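Local coordinates for protein importin-95 (Chaetomium thermophilum, PDB 4XRI) that acts as a nuclear transport receptor of the importin-beta family, carrying protein cargo into the nucleus, and probably binds a small GTPase, at residues Asn254-Met257 against His263-Tyr266; Lys270-Leu275 against Val292-Thr297; Leu674-Thr679 against Ile714-Gly719. The protein carries 2 engineered substitutions. One frame throughout, in Å; residues are numbered along the deposited sequence.

Contact 1. Residues Asn254-Met257 against His263-Tyr266; sequences NRIM and HMRY. With SO4 (sulfate ion), chain H.
Met264 packs against Ile256 and Met257 where two consecutive helices of the HEAT-repeat solenoid meet. Helix 243-260 ends shortly before helix 265-280 begins, so this is a local contact across the short connection between the two helices.

The contact between the two segments is apolar. Met264 points toward 254-257 and divides its chain between two partners. Its outer half takes Ile256: the terminal CE lies 3.7 Å from Ile256 CG2, and SD is 3.8 Å from the same methyl. The two side chains meet at about a right angle. The inner half takes Met257, whose CE rests 3.7 Å from Met264 CG and 4.0 Å from Met264 CB. Met257 CG is anti to the backbone N (chi1 179°). Bends at the next two torsions then curl the thioether round, so that the methyl end makes the touch. Phe221 and Met231 add to the apolar surroundings of both Ile256 and Met264. Phe294 and Val298 of helix 285-310 pack on Met257.

The polar interaction involves a sulfate ion, probably from the crystallisation liquor. It sits near the N-terminal end of helix 265-280, where the helix dipole would probably favour an anion. The backbone makes the bond, from Tyr266 N to sulfate O2. The aliphatic part of Arg265 lies alongside the ion, with CD 3.6 Å from sulfate O3. The Arg265 guanidinium turns away, and NE forms a long, weak ion pair with Glu269. The Tyr266 N to sulfate O2 bond measures 3.1 Å and is bent, with an angle of 142° at the hydrogen.

Contact 2. Residues Lys270-Leu275 against Val292-Thr297; sequences KALFGL and VEFWST
Phe294 and Trp295 meet Leu272 and Phe273 between two successive helices of the HEAT-repeat solenoid, 265-280 and 285-310. The backbones stand well apart: Leu272 CA and Phe294 CA are 9.7 Å from each other. The large side chains bridge this distance by apolar packing.

Phe294 points toward 270-275. Its CZ, at the far end of the ring, approaches Leu272 CB at 4.3 Å. Leu272 also points across the contact, but it meets Phe294 through the base of its side chain. It also packs on Leu253 and Cys235, and so helps join helix 265-280 to helices 243-260 and 224-238. Asn254 of helix 243-260 also packs on Phe294.

Trp295 reaches across with the benzene part of its indole, and it and Phe273 cross at an oblique angle. Its CZ2 lies 4.1 Å from Phe273 CD2. The Phe273 CB points away from 292-297, and with CG anti to the backbone N (chi1 -165°) the ring swings back to the indole. A weak hydrogen bond links Trp295 NE1 to Thr276 OG1, further along helix 265-280.

The two aromatic residues of 292-297 also support each other. Phe294 turns its edge to one face of the indole, with Phe294 CD2 3.6 Å above that plane and toward its rim. Thr297 binds back to its own helix by a bond from OG1 to Glu293 O of 2.8 Å. The same oxygen accepts Thr297 N, and the two donors arrive from opposite faces of the Glu293 carbonyl plane.

Contact 3. Residues Leu674-Thr679 against Ile714-Gly719; sequences LVSDVT and ILQCFG
Val675 and Ser676 meet Cys717 between two nearly parallel helices of the HEAT-repeat solenoid. The axes of these short segments run in the same direction at 12° and approach to 9.1 Å. Helix 690-701 comes between them in sequence, and it packs on both Val675 and Cys717.

Val675 comes first. Its CG1 sits 3.4 Å from Cys717 SG, which is tight for carbon against sulfur, and its CB is 3.6 Å from the same sulfur. The sulfur gets there because Cys717 SG is anti to its own backbone N (chi1 -160°).

Ser676 follows at the point where the backbones are closest, with Ser676 CA 5.3 Å from Cys717 CA. Small residues on both sides fit this spacing. Ser676 OG lies over the Cys717 backbone, 3.7 Å from Cys717 CA. Its hydrogen bond goes to Asp720 OD2, one turn further along helix 711-725. At the margin, Gln716 NE2 comes to 4.2 Å from Ser676 OG, too far for a hydrogen bond.

Asp677 turns to another helix, where its OD2 is hydrogen-bonded to Ser634 OG. Thr679 carries the packing onward to Asp720, Ile721 and Ala724, while its backbone N bonds to Val675 O at 3.0 Å.

In the fold
All three contacts are buried and belong to the helix packing of the solenoid. Contacts 1 and 2 are neighbours, with centres 9 Å apart, and share helix 265-280. They touch directly, with Met257 CE 3.5 Å from Phe294 CZ, so helices 243-260, 265-280 and 285-310 form one packed group. Contact 3 lies on the opposite side of the chain's centre, 53 Å from contact 2 between centres. The chemistry differs. Contact 1 is methionine-rich and has a sulfate ion at its edge, beside the exposed Arg265 and Tyr266. Contact 2 spans wider-spaced backbones with aromatic rings. Contact 3 brings like-directed helices close through small residues, with a hydrogen bond between Ser676 and Asp720 just beyond the segment.

Contact 1. Residues Asn254-Met257 against His263-Tyr266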
loop_
_atom_site.group_PDB
_atom_site.type_symbol
_atom_site.label_atom_id
_atom_site.label_comp_id
_atom_site.label_asym_id
_atom_site.label_seq_id
_atom_site.Cartn_x
_atom_site.Cartn_y
_atom_site.Cartn_z
ATOM N N ASN A 254 -11.789 8.890 18.491
ATOM C CA ASN A 254 -11.513 8.413 17.139
ATOM C C ASN A 254 -11.199 6.926 17.110
ATOM O O ASN A 254 -11.606 6.213 16.192
ATOM C CB ASN A 254 -10.352 9.193 16.522
ATOM C CG ASN A 254 -10.693 10.653 16.289
ATOM O OD1 ASN A 254 -11.854 11.049 16.368
ATOM N ND2 ASN A 254 -9.679 11.461 16.000
ATOM N N ARG A 255 -10.474 6.463 18.122
ATOM C CA ARG A 255 -10.140 5.051 18.234
ATOM C C ARG A 255 -11.375 4.235 18.601
ATOM O O ARG A 255 -11.548 3.109 18.131
ATOM C CB ARG A 255 -9.026 4.838 19.263
ATOM C CG ARG A 255 -7.658 5.218 18.735
ATOM C CD ARG A 255 -6.577 5.163 19.800
ATOM N NE ARG A 255 -5.338 5.745 19.289
ATOM C CZ ARG A 255 -4.167 5.711 19.916
ATOM N NH1 ARG A 255 -4.058 5.115 21.095
ATOM N NH2 ARG A 255 -3.103 6.273 19.357
ATOM N N ILE A 256 -12.232 4.815 19.434
ATOM C CA ILE A 256 -13.486 4.172 19.811
ATOM C C ILE A 256 -14.370 3.953 18.586
ATOM O O ILE A 256 -14.906 2.861 18.378
ATOM C CB ILE A 256 -14.253 5.003 20.860
ATOM C CG1 ILE A 256 -13.576 4.885 22.228
ATOM C CG2 ILE A 256 -15.706 4.553 20.947
ATOM C CD1 ILE A 256 -14.111 5.847 23.260
ATOM N N MET A 257 -14.509 4.996 17.771
ATOM C CA MET A 257 -15.297 4.914 16.547
ATOM C C MET A 257 -14.730 3.871 15.585
ATOM O O MET A 257 -15.476 3.106 14.978
ATOM C CB MET A 257 -15.356 6.279 15.860
ATOM C CG MET A 257 -16.139 6.283 14.544
ATOM S SD MET A 257 -17.872 5.815 14.750
ATOM C CE MET A 257 -18.433 7.092 15.870
ATOM N N HIS A 263 -21.497 0.073 18.038
ATOM C CA HIS A 263 -22.065 0.417 19.341
ATOM C C HIS A 263 -22.342 1.912 19.507
ATOM O O HIS A 263 -22.706 2.360 20.594
ATOM C CB HIS A 263 -21.132 -0.035 20.471
ATOM C CG HIS A 263 -20.909 -1.515 20.528
ATOM N ND1 HIS A 263 -21.867 -2.399 20.975
ATOM C CD2 HIS A 263 -19.822 -2.262 20.221
ATOM C CE1 HIS A 263 -21.384 -3.628 20.928
ATOM N NE2 HIS A 263 -20.146 -3.572 20.474
ATOM N N MET A 264 -22.188 2.683 18.437
ATOM C CA MET A 264 -22.101 4.137 18.572
ATOM C C MET A 264 -23.392 4.923 18.344
ATOM O O MET A 264 -23.418 6.133 18.575
ATOM C CB MET A 264 -21.032 4.669 17.617
ATOM C CG MET A 264 -19.607 4.376 18.056
ATOM S SD MET A 264 -19.233 5.075 19.678
ATOM C CE MET A 264 -19.329 3.617 20.715
ATOM N N ARG A 265 -24.447 4.250 17.897
ATOM C CA ARG A 265 -25.692 4.933 17.537
ATOM C C ARG A 265 -26.229 5.836 18.646
ATOM O O ARG A 265 -26.451 7.027 18.430
ATOM C CB ARG A 265 -26.767 3.919 17.152
ATOM C CG ARG A 265 -28.061 4.557 16.669
ATOM C CD ARG A 265 -28.985 3.518 16.067
ATOM N NE ARG A 265 -29.548 3.964 14.797
ATOM C CZ ARG A 265 -30.136 3.157 13.920
ATOM N NH1 ARG A 265 -30.231 1.861 14.179
ATOM N NH2 ARG A 265 -30.620 3.644 12.785
ATOM N N TYR A 266 -26.428 5.262 19.829
ATOM C CA TYR A 266 -26.957 6.006 20.970
ATOM C C TYR A 266 -26.094 7.216 21.312
ATOM O O TYR A 266 -26.601 8.325 21.478
ATOM C CB TYR A 266 -27.074 5.091 22.193
ATOM C CG TYR A 266 -27.354 5.820 23.492
ATOM C CD1 TYR A 266 -28.649 6.171 23.850
ATOM C CD2 TYR A 266 -26.322 6.143 24.366
ATOM C CE1 TYR A 266 -28.909 6.830 25.040
ATOM C CE2 TYR A 266 -26.572 6.805 25.556
ATOM C CZ TYR A 266 -27.867 7.145 25.888
ATOM O OH TYR A 266 -28.119 7.801 27.071
HETATM S S SO4 H . -28.578 1.844 20.141
HETATM O O1 SO4 H . -28.772 0.629 19.358
HETATM O O2 SO4 H . -27.182 2.254 20.051
HETATM O O3 SO4 H . -29.438 2.903 19.623
HETATM O O4 SO4 H . -28.914 1.582 21.534
#

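Contact 2. Residues Lys270-Leu275 against Val292-Thr297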
loop_
_atom_site.group_PDB
_atom_site.type_symbol
_atom_site.label_atom_id
_atom_site.label_comp_id
_atom_site.label_asym_id
_atom_site.label_seq_id
_atom_site.Cartn_x
_atom_site.Cartn_y
_atom_site.Cartn_z
ATOM N N LYS A 270 -26.715 11.158 21.099
ATOM C CA LYS A 270 -26.726 11.771 22.424
ATOM C C LYS A 270 -25.730 12.922 22.569
ATOM O O LYS A 270 -26.063 13.960 23.145
ATOM C CB LYS A 270 -26.443 10.716 23.500
ATOM C CG LYS A 270 -26.488 11.247 24.926
ATOM C CD LYS A 270 -27.914 11.359 25.440
ATOM C CE LYS A 270 -27.952 12.022 26.809
ATOM N NZ LYS A 270 -27.027 11.366 27.775
ATOM N N ALA A 271 -24.514 12.752 22.057
ATOM C CA ALA A 271 -23.459 13.720 22.347
ATOM C C ALA A 271 -22.418 13.906 21.242
ATOM O O ALA A 271 -22.017 15.037 20.958
ATOM C CB ALA A 271 -22.759 13.330 23.638
ATOM N N LEU A 272 -21.982 12.808 20.630
ATOM C CA LEU A 272 -20.851 12.839 19.702
ATOM C C LEU A 272 -21.066 13.800 18.536
ATOM O O LEU A 272 -20.136 14.493 18.114
ATOM C CB LEU A 272 -20.564 11.437 19.162
ATOM C CG LEU A 272 -20.312 10.350 20.208
ATOM C CD1 LEU A 272 -19.831 9.072 19.537
ATOM C CD2 LEU A 272 -19.314 10.824 21.259
ATOM N N PHE A 273 -22.291 13.819 18.019
ATOM C CA PHE A 273 -22.684 14.727 16.947
ATOM C C PHE A 273 -22.291 16.164 17.280
ATOM O O PHE A 273 -21.523 16.792 16.557
ATOM C CB PHE A 273 -24.195 14.630 16.706
ATOM C CG PHE A 273 -24.652 15.241 15.412
ATOM C CD1 PHE A 273 -25.994 15.510 15.203
ATOM C CD2 PHE A 273 -23.751 15.531 14.401
ATOM C CE1 PHE A 273 -26.427 16.066 14.015
ATOM C CE2 PHE A 273 -24.179 16.087 13.211
ATOM C CZ PHE A 273 -25.520 16.352 13.017
ATOM N N GLY A 274 -22.814 16.664 18.392
ATOM C CA GLY A 274 -22.554 18.023 18.827
ATOM C C GLY A 274 -21.126 18.263 19.272
ATOM O O GLY A 274 -20.547 19.303 18.976
ATOM N N LEU A 275 -20.555 17.296 19.983
ATOM C CA LEU A 275 -19.187 17.417 20.483
ATOM C C LEU A 275 -18.171 17.585 19.360
ATOM O O LEU A 275 -17.292 18.444 19.434
ATOM C CB LEU A 275 -18.810 16.197 21.323
ATOM C CG LEU A 275 -19.443 16.092 22.707
ATOM C CD1 LEU A 275 -19.003 14.809 23.383
ATOM C CD2 LEU A 275 -19.068 17.297 23.550
ATOM N N VAL A 292 -12.019 16.590 12.829
ATOM C CA VAL A 292 -12.189 16.326 11.403
ATOM C C VAL A 292 -11.856 14.867 11.119
ATOM O O VAL A 292 -12.545 14.193 10.350
ATOM C CB VAL A 292 -11.299 17.248 10.538
ATOM C CG1 VAL A 292 -11.213 16.726 9.108
ATOM C CG2 VAL A 292 -11.839 18.663 10.556
ATOM N N GLU A 293 -10.794 14.388 11.760
ATOM C CA GLU A 293 -10.381 12.996 11.649
ATOM C C GLU A 293 -11.474 12.051 12.142
ATOM O O GLU A 293 -11.622 10.938 11.631
ATOM C CB GLU A 293 -9.085 12.770 12.432
ATOM C CG GLU A 293 -8.687 11.310 12.617
ATOM C CD GLU A 293 -8.302 10.632 11.315
ATOM O OE1 GLU A 293 -7.988 11.342 10.336
ATOM O OE2 GLU A 293 -8.312 9.384 11.271
ATOM N N PHE A 294 -12.239 12.501 13.134
ATOM C CA PHE A 294 -13.373 11.730 13.635
ATOM C C PHE A 294 -14.336 11.393 12.511
ATOM O O PHE A 294 -14.772 10.247 12.371
ATOM C CB PHE A 294 -14.115 12.494 14.736
ATOM C CG PHE A 294 -15.377 11.814 15.203
ATOM C CD1 PHE A 294 -15.335 10.878 16.222
ATOM C CD2 PHE A 294 -16.603 12.113 14.625
ATOM C CE1 PHE A 294 -16.486 10.252 16.654
ATOM C CE2 PHE A 294 -17.755 11.487 15.052
ATOM C CZ PHE A 294 -17.697 10.559 16.069
ATOM N N TRP A 295 -14.667 12.402 11.715
ATOM C CA TRP A 295 -15.634 12.231 10.641
ATOM C C TRP A 295 -15.022 11.553 9.426
ATOM O O TRP A 295 -15.723 10.909 8.651
ATOM C CB TRP A 295 -16.240 13.580 10.269
ATOM C CG TRP A 295 -17.280 13.964 11.253
ATOM C CD1 TRP A 295 -17.206 14.946 12.200
ATOM C CD2 TRP A 295 -18.547 13.324 11.432
ATOM N NE1 TRP A 295 -18.365 14.972 12.939
ATOM C CE2 TRP A 295 -19.200 13.987 12.490
ATOM C CE3 TRP A 295 -19.194 12.263 10.792
ATOM C CZ2 TRP A 295 -20.478 13.622 12.916
ATOM C CZ3 TRP A 295 -20.458 11.903 11.217
ATOM C CH2 TRP A 295 -21.086 12.577 12.271
ATOM N N SER A 296 -13.707 11.670 9.288
ATOM C CA SER A 296 -12.984 10.896 8.291
ATOM C C SER A 296 -13.051 9.415 8.653
ATOM O O SER A 296 -13.225 8.558 7.785
ATOM C CB SER A 296 -11.530 11.364 8.187
ATOM O OG SER A 296 -11.451 12.641 7.576
ATOM N N THR A 297 -12.937 9.127 9.947
ATOM C CA THR A 297 -13.010 7.755 10.436
ATOM C C THR A 297 -14.408 7.177 10.238
ATOM O O THR A 297 -14.558 6.029 9.817
ATOM C CB THR A 297 -12.630 7.660 11.929
ATOM O OG1 THR A 297 -11.308 8.174 12.123
ATOM C CG2 THR A 297 -12.674 6.212 12.396
#

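Contact 3. Residues Leu674-Thr679 against Ile714-Gly719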
loop_
_atom_site.group_PDB
_atom_site.type_symbol
_atom_site.label_atom_id
_atom_site.label_comp_id
_atom_site.label_asym_id
_atom_site.label_seq_id
_atom_site.Cartn_x
_atom_site.Cartn_y
_atom_site.Cartn_z
ATOM N N LEU A 674 10.670 -11.761 -18.275
ATOM C CA LEU A 674 11.243 -11.643 -19.612
ATOM C C LEU A 674 11.415 -13.009 -20.270
ATOM O O LEU A 674 11.252 -13.144 -21.482
ATOM C CB LEU A 674 12.590 -10.913 -19.562
ATOM C CG LEU A 674 12.630 -9.509 -20.169
ATOM C CD1 LEU A 674 12.227 -9.551 -21.638
ATOM C CD2 LEU A 674 11.733 -8.558 -19.388
ATOM N N VAL A 675 11.751 -14.018 -19.472
ATOM C CA VAL A 675 11.898 -15.375 -19.993
ATOM C C VAL A 675 10.554 -15.882 -20.498
ATOM O O VAL A 675 10.470 -16.512 -21.552
ATOM C CB VAL A 675 12.446 -16.350 -18.933
ATOM C CG1 VAL A 675 12.565 -17.755 -19.518
ATOM C CG2 VAL A 675 13.798 -15.873 -18.427
ATOM N N SER A 676 9.504 -15.593 -19.735
ATOM C CA SER A 676 8.144 -15.917 -20.150
ATOM C C SER A 676 7.796 -15.206 -21.451
ATOM O O SER A 676 7.254 -15.814 -22.374
ATOM C CB SER A 676 7.136 -15.540 -19.062
ATOM O OG SER A 676 7.123 -16.507 -18.028
ATOM N N ASP A 677 8.118 -13.917 -21.515
ATOM C CA ASP A 677 7.881 -13.116 -22.711
ATOM C C ASP A 677 8.583 -13.702 -23.931
ATOM O O ASP A 677 7.968 -13.890 -24.979
ATOM C CB ASP A 677 8.346 -11.674 -22.493
ATOM C CG ASP A 677 7.504 -10.940 -21.475
ATOM O OD1 ASP A 677 6.288 -11.210 -21.411
ATOM O OD2 ASP A 677 8.059 -10.093 -20.743
ATOM N N VAL A 678 9.872 -13.987 -23.780
ATOM C CA VAL A 678 10.694 -14.468 -24.884
ATOM C C VAL A 678 10.246 -15.837 -25.401
ATOM O O VAL A 678 10.185 -16.057 -26.612
ATOM C CB VAL A 678 12.180 -14.535 -24.468
ATOM C CG1 VAL A 678 12.988 -15.363 -25.456
ATOM C CG2 VAL A 678 12.758 -13.129 -24.351
ATOM N N THR A 679 9.925 -16.750 -24.489
ATOM C CA THR A 679 9.514 -18.095 -24.880
ATOM C C THR A 679 8.137 -18.091 -25.537
ATOM O O THR A 679 7.876 -18.867 -26.457
ATOM C CB THR A 679 9.493 -19.058 -23.677
ATOM O OG1 THR A 679 8.648 -18.529 -22.648
ATOM C CG2 THR A 679 10.896 -19.246 -23.128
ATOM N N ILE A 714 8.389 -18.287 -11.337
ATOM C CA ILE A 714 9.301 -19.293 -11.880
ATOM C C ILE A 714 8.534 -20.521 -12.374
ATOM O O ILE A 714 8.862 -21.102 -13.413
ATOM C CB ILE A 714 10.349 -19.718 -10.829
ATOM C CG1 ILE A 714 11.380 -18.606 -10.634
ATOM C CG2 ILE A 714 11.048 -21.005 -11.236
ATOM C CD1 ILE A 714 12.371 -18.886 -9.526
ATOM N N LEU A 715 7.498 -20.900 -11.631
ATOM C CA LEU A 715 6.668 -22.038 -12.012
ATOM C C LEU A 715 5.850 -21.718 -13.254
ATOM O O LEU A 715 5.727 -22.545 -14.156
ATOM C CB LEU A 715 5.746 -22.444 -10.863
ATOM C CG LEU A 715 6.460 -22.808 -9.561
ATOM C CD1 LEU A 715 5.470 -23.340 -8.546
ATOM C CD2 LEU A 715 7.583 -23.811 -9.813
ATOM N N GLN A 716 5.293 -20.509 -13.293
ATOM C CA GLN A 716 4.591 -20.024 -14.478
ATOM C C GLN A 716 5.532 -20.071 -15.672
ATOM O O GLN A 716 5.141 -20.431 -16.783
ATOM C CB GLN A 716 4.069 -18.597 -14.267
ATOM C CG GLN A 716 3.477 -17.972 -15.517
ATOM C CD GLN A 716 3.169 -16.491 -15.346
ATOM O OE1 GLN A 716 2.826 -16.028 -14.255
ATOM N NE2 GLN A 716 3.295 -15.740 -16.433
ATOM N N CYS A 717 6.786 -19.716 -15.418
ATOM C CA CYS A 717 7.822 -19.729 -16.437
ATOM C C CYS A 717 8.083 -21.142 -16.961
ATOM O O CYS A 717 8.271 -21.339 -18.166
ATOM C CB CYS A 717 9.104 -19.127 -15.870
ATOM S SG CYS A 717 10.263 -18.575 -17.101
ATOM N N PHE A 718 8.093 -22.116 -16.052
ATOM C CA PHE A 718 8.224 -23.526 -16.424
ATOM C C PHE A 718 7.166 -23.911 -17.450
ATOM O O PHE A 718 7.440 -24.640 -18.398
ATOM C CB PHE A 718 8.106 -24.438 -15.196
ATOM C CG PHE A 718 9.322 -24.438 -14.314
ATOM C CD1 PHE A 718 10.552 -24.017 -14.793
ATOM C CD2 PHE A 718 9.234 -24.873 -13.001
ATOM C CE1 PHE A 718 11.667 -24.024 -13.975
ATOM C CE2 PHE A 718 10.344 -24.883 -12.180
ATOM C CZ PHE A 718 11.563 -24.456 -12.668
ATOM N N GLY A 719 5.955 -23.409 -17.246
ATOM C CA GLY A 719 4.847 -23.679 -18.140
ATOM C C GLY A 719 5.087 -23.130 -19.529
ATOM O O GLY A 719 4.824 -23.803 -20.521
#